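Local coordinates for protein tubulin-binding cofactor A (Leishmania major, PDB 4CQI) that probably captures and stabilises beta-tubulin in a quasi-native state at an early step of the tubulin folding pathway, at residues 41-46 with 81-85. Residues are numbered along the deposited sequence; the frame is centred on the assembly and turned at random.
Sequences DLEFAK and VPHSV
In the long antiparallel hairpin of helices 23-62 and 67-100, Leu42 of the first helix packs against Val81, Ser84 and Val85 of the second. The segment axes come within 9.1 Å of each other and run at 171°, close to antiparallel. Leu42 faces Ser84, their CA atoms 5.2 Å apart, and one turn further on Ala45 lies opposite Val81. The leucine's chi1 of 173° swings CG toward Val81 and Val85, and its second torsion then sets the two methyls. CD1 does most of the touching: it sits 3.8 Å from Ser84 CB and 4.0 Å from Val81 CG1, close also to the carbonyl oxygen of Val81. The other branch, CD2, reaches Val85 CG2 at 4.1 Å, and the two side chains run alongside each other in the same direction. Ser84 CB therefore rests on Leu42, while its OG stands 4.0 Å from Ala45 CB. A chi1 of -57° turns that hydroxyl back toward the preceding turn, where it bonds Met80 O, so the hydroxyl of this buried serine is satisfied within its own helix, with no partner needed from residues 41-46. Farther along, the aliphatic stem of Lys46 passes Val81, CG to CG2 at 4.2 Å. At the other end of the contact Asp41 OD2 forms a salt bridge with Arg87, tying the helices together by charge beside the apolar layer. The backbones come nearest at Leu42 and small Ser84, with larger aliphatic residues alongside, an interface consistent with the antiparallel coiled-coil pairing of the three-helix TBCA fold.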
loop_
_atom_site.group_PDB
_atom_site.type_symbol
_atom_site.label_atom_id
_atom_site.label_comp_id
_atom_site.label_asym_id
_atom_site.label_seq_id
_atom_site.Cartn_x
_atom_site.Cartn_y
_atom_site.Cartn_z
ATOM N N ASP A 41 -2.940 1.183 -2.570
ATOM C CA ASP A 41 -3.862 0.389 -1.716
ATOM C C ASP A 41 -4.083 1.028 -0.358
ATOM O O ASP A 41 -5.217 1.077 0.138
ATOM C CB ASP A 41 -3.414 -1.091 -1.551
ATOM C CG ASP A 41 -3.552 -1.926 -2.837
ATOM O OD1 ASP A 41 -4.286 -1.497 -3.754
ATOM O OD2 ASP A 41 -2.892 -2.991 -2.934
ATOM N N LEU A 42 -3.008 1.463 0.291
ATOM C CA LEU A 42 -3.164 2.049 1.614
ATOM C C LEU A 42 -3.951 3.363 1.501
ATOM O O LEU A 42 -4.812 3.653 2.329
ATOM C CB LEU A 42 -1.805 2.288 2.256
ATOM C CG LEU A 42 -1.806 3.043 3.564
ATOM C CD1 LEU A 42 -2.627 2.318 4.656
ATOM C CD2 LEU A 42 -0.360 3.332 3.985
ATOM N N GLU A 43 -3.641 4.175 0.490
ATOM C CA GLU A 43 -4.332 5.470 0.332
ATOM C C GLU A 43 -5.826 5.252 0.189
ATOM O O GLU A 43 -6.635 5.915 0.867
ATOM C CB GLU A 43 -3.818 6.263 -0.886
ATOM C CG GLU A 43 -2.328 6.598 -0.819
ATOM C CD GLU A 43 -1.727 7.223 -2.100
ATOM O OE1 GLU A 43 -2.374 7.182 -3.186
ATOM O OE2 GLU A 43 -0.576 7.737 -2.015
ATOM N N PHE A 44 -6.199 4.298 -0.659
ATOM C CA PHE A 44 -7.644 4.041 -0.855
ATOM C C PHE A 44 -8.260 3.448 0.416
ATOM O O PHE A 44 -9.396 3.811 0.761
ATOM C CB PHE A 44 -7.900 3.144 -2.050
ATOM C CG PHE A 44 -7.640 3.788 -3.375
ATOM C CD1 PHE A 44 -8.395 4.872 -3.810
ATOM C CD2 PHE A 44 -6.667 3.292 -4.217
ATOM C CE1 PHE A 44 -8.170 5.415 -5.056
ATOM C CE2 PHE A 44 -6.418 3.858 -5.463
ATOM C CZ PHE A 44 -7.160 4.932 -5.881
ATOM N N ALA A 45 -7.530 2.562 1.117
ATOM C CA ALA A 45 -7.998 1.952 2.373
ATOM C C ALA A 45 -8.277 2.981 3.487
ATOM O O ALA A 45 -9.305 2.912 4.190
ATOM C CB ALA A 45 -7.011 0.876 2.866
ATOM N N LYS A 46 -7.384 3.954 3.624
ATOM C CA LYS A 46 -7.577 5.064 4.546
ATOM C C LYS A 46 -8.799 5.948 4.196
ATOM O O LYS A 46 -9.558 6.306 5.104
ATOM C CB LYS A 46 -6.314 5.947 4.622
ATOM C CG LYS A 46 -5.160 5.229 5.313
ATOM C CD LYS A 46 -3.859 6.005 5.395
ATOM C CE LYS A 46 -3.922 7.143 6.390
ATOM N NZ LYS A 46 -2.562 7.788 6.479
ATOM N N VAL A 81 -6.017 -1.016 7.550
ATOM C CA VAL A 81 -4.948 -0.028 7.513
ATOM C C VAL A 81 -3.583 -0.640 7.918
ATOM O O VAL A 81 -2.653 -0.643 7.103
ATOM C CB VAL A 81 -5.329 1.277 8.262
ATOM C CG1 VAL A 81 -4.166 2.226 8.310
ATOM C CG2 VAL A 81 -6.512 1.927 7.561
ATOM N N PRO A 82 -3.462 -1.207 9.127
ATOM C CA PRO A 82 -2.174 -1.852 9.379
ATOM C C PRO A 82 -1.852 -2.993 8.432
ATOM O O PRO A 82 -0.681 -3.156 8.058
ATOM C CB PRO A 82 -2.285 -2.356 10.817
ATOM C CG PRO A 82 -3.728 -2.298 11.163
ATOM C CD PRO A 82 -4.291 -1.158 10.352
ATOM N N HIS A 83 -2.850 -3.747 7.983
ATOM C CA HIS A 83 -2.542 -4.766 7.003
ATOM C C HIS A 83 -1.889 -4.161 5.781
ATOM O O HIS A 83 -0.903 -4.690 5.279
ATOM C CB HIS A 83 -3.764 -5.526 6.583
ATOM C CG HIS A 83 -3.445 -6.596 5.592
ATOM N ND1 HIS A 83 -2.318 -7.408 5.732
ATOM C CD2 HIS A 83 -4.018 -6.912 4.362
ATOM C CE1 HIS A 83 -2.260 -8.245 4.673
ATOM N NE2 HIS A 83 -3.313 -7.943 3.840
ATOM N N SER A 84 -2.430 -3.051 5.296
ATOM C CA SER A 84 -1.879 -2.392 4.089
ATOM C C SER A 84 -0.482 -1.832 4.351
ATOM O O SER A 84 0.459 -1.955 3.533
ATOM C CB SER A 84 -2.840 -1.299 3.585
ATOM O OG SER A 84 -4.154 -1.836 3.298
ATOM N N VAL A 85 -0.308 -1.242 5.521
ATOM C CA VAL A 85 0.997 -0.798 5.963
ATOM C C VAL A 85 2.001 -1.954 5.938
ATOM O O VAL A 85 3.136 -1.783 5.470
ATOM C CB VAL A 85 0.939 -0.221 7.396
ATOM C CG1 VAL A 85 2.352 -0.092 7.974
ATOM C CG2 VAL A 85 0.220 1.128 7.420
#